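Local coordinates for multifunctional non-homologous end joining DNA repair protein LigD (Mycobacterium tuberculosis, PDB 2IRU) that probably repairs DNA double-strand breaks together with Ku by non-homologous end joining, its primase-like polymerase domain, the part present here, adding nucleotides with manganese, at residues P257-W260 / A261-D264. Numbering follows the deposited sequence.
Sequences PRTW and AELD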
loop_
_atom_site.group_PDB
_atom_site.type_symbol
_atom_site.label_atom_id
_atom_site.label_comp_id
_atom_site.label_asym_id
_atom_site.label_seq_id
_atom_site.Cartn_x
_atom_site.Cartn_y
_atom_site.Cartn_z
ATOM N N PRO A 257 3.682 -1.738 -8.780
ATOM C CA PRO A 257 5.121 -2.060 -8.765
ATOM C C PRO A 257 5.792 -1.721 -10.086
ATOM O O PRO A 257 5.202 -1.918 -11.188
ATOM C CB PRO A 257 5.162 -3.587 -8.542
ATOM C CG PRO A 257 3.887 -3.908 -7.844
ATOM C CD PRO A 257 2.861 -2.925 -8.486
ATOM N N ARG A 258 7.029 -1.224 -9.968
ATOM C CA ARG A 258 7.830 -0.831 -11.131
ATOM C C ARG A 258 9.206 -1.484 -11.048
ATOM O O ARG A 258 9.623 -1.970 -9.980
ATOM C CB ARG A 258 8.012 0.701 -11.196
ATOM C CG ARG A 258 6.712 1.515 -11.020
ATOM C CD ARG A 258 5.632 1.175 -12.060
ATOM N NE ARG A 258 5.865 1.800 -13.369
ATOM C CZ ARG A 258 5.447 3.023 -13.711
ATOM N NH1 ARG A 258 4.796 3.799 -12.841
ATOM N NH2 ARG A 258 5.678 3.480 -14.937
ATOM N N THR A 259 9.881 -1.518 -12.195
ATOM C CA THR A 259 11.327 -1.811 -12.219
ATOM C C THR A 259 12.148 -0.531 -11.973
ATOM O O THR A 259 11.689 0.605 -12.225
ATOM C CB THR A 259 11.763 -2.420 -13.562
ATOM O OG1 THR A 259 11.680 -1.419 -14.575
ATOM C CG2 THR A 259 10.871 -3.609 -13.960
ATOM N N TRP A 260 13.386 -0.720 -11.531
ATOM C CA TRP A 260 14.282 0.423 -11.339
ATOM C C TRP A 260 14.508 1.162 -12.674
ATOM O O TRP A 260 14.507 2.394 -12.710
ATOM C CB TRP A 260 15.570 -0.031 -10.655
ATOM C CG TRP A 260 15.322 -0.234 -9.170
ATOM C CD1 TRP A 260 15.133 -1.429 -8.515
ATOM C CD2 TRP A 260 15.171 0.793 -8.179
ATOM N NE1 TRP A 260 14.898 -1.209 -7.169
ATOM C CE2 TRP A 260 14.911 0.147 -6.939
ATOM C CE3 TRP A 260 15.251 2.197 -8.212
ATOM C CZ2 TRP A 260 14.743 0.859 -5.739
ATOM C CZ3 TRP A 260 15.064 2.909 -7.013
ATOM C CH2 TRP A 260 14.797 2.236 -5.803
ATOM N N ALA A 261 14.607 0.415 -13.771
ATOM C CA ALA A 261 14.821 1.032 -15.085
ATOM C C ALA A 261 13.630 1.881 -15.502
ATOM O O ALA A 261 13.794 2.924 -16.137
ATOM C CB ALA A 261 15.163 -0.021 -16.156
ATOM N N GLU A 262 12.432 1.470 -15.084
ATOM C CA GLU A 262 11.255 2.281 -15.337
ATOM C C GLU A 262 11.348 3.671 -14.700
ATOM O O GLU A 262 10.866 4.646 -15.263
ATOM C CB GLU A 262 9.985 1.530 -14.896
ATOM C CG GLU A 262 9.502 0.582 -16.010
ATOM C CD GLU A 262 8.492 -0.445 -15.567
ATOM O OE1 GLU A 262 8.106 -0.449 -14.369
ATOM O OE2 GLU A 262 8.094 -1.279 -16.433
ATOM N N LEU A 263 11.955 3.757 -13.515
ATOM C CA LEU A 263 12.088 5.044 -12.831
ATOM C C LEU A 263 12.996 6.017 -13.561
ATOM O O LEU A 263 12.885 7.224 -13.347
ATOM C CB LEU A 263 12.576 4.868 -11.392
ATOM C CG LEU A 263 11.626 4.223 -10.399
ATOM C CD1 LEU A 263 12.050 4.555 -8.965
ATOM C CD2 LEU A 263 10.167 4.626 -10.637
ATOM N N ASP A 264 13.871 5.495 -14.429
ATOM C CA ASP A 264 14.808 6.308 -15.222
ATOM C C ASP A 264 14.144 7.035 -16.394
ATOM O O ASP A 264 14.808 7.791 -17.116
ATOM C CB ASP A 264 15.955 5.451 -15.790
ATOM C CG ASP A 264 16.539 4.489 -14.777
ATOM O OD1 ASP A 264 15.787 3.996 -13.910
ATOM O OD2 ASP A 264 17.742 4.188 -14.869
#
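T259 and E262, with CA atoms 5.1 Å apart, bracket the first turn of a short, weakly bonded helix where the chain leaves strand 253-257, and T259 sits at the N-cap. The two residues form a capping box, each side chain bonded to the other's backbone NH. T259 OG1 lies between its own backbone N and carbonyl carbon, chi1 70°, and from there accepts from E262 N at 3.0 Å. In return T259 N donates to E262 OE1, also at 3.0 Å and fairly straight (159°), coming from above the carboxylate plane. E262 reaches back extended beyond CG, its side chain crossing that of T259 at about a right angle.

The same OE1 meets the edge of the R258 guanidinium, near the plane of that group. NE is 3.3 Å from OE1, a salt bridge whose hydrogen bond is weak, with guanidinium and carboxylate 61° apart. R258 NH1 turns to T174 OG1 and R269 O. Beyond the cap, L263 CD1 touches W260 at CZ3, 4.0 Å away, approaching the ring obliquely; both side chains also pack on A156 of helix 149-164 and on P172, seating the turn against the sheet and that helix. L263 further touches L180, which probably lines the substrate site of the polymerase.

The E262 carboxylate thus divides its work by atom: OE1 takes T259 N and, weakly, R258 NE, while OE2 takes the salt bridge to R279. It closes the helix start and ties it to two arginines, whose charges would be expected to favour its ionised form.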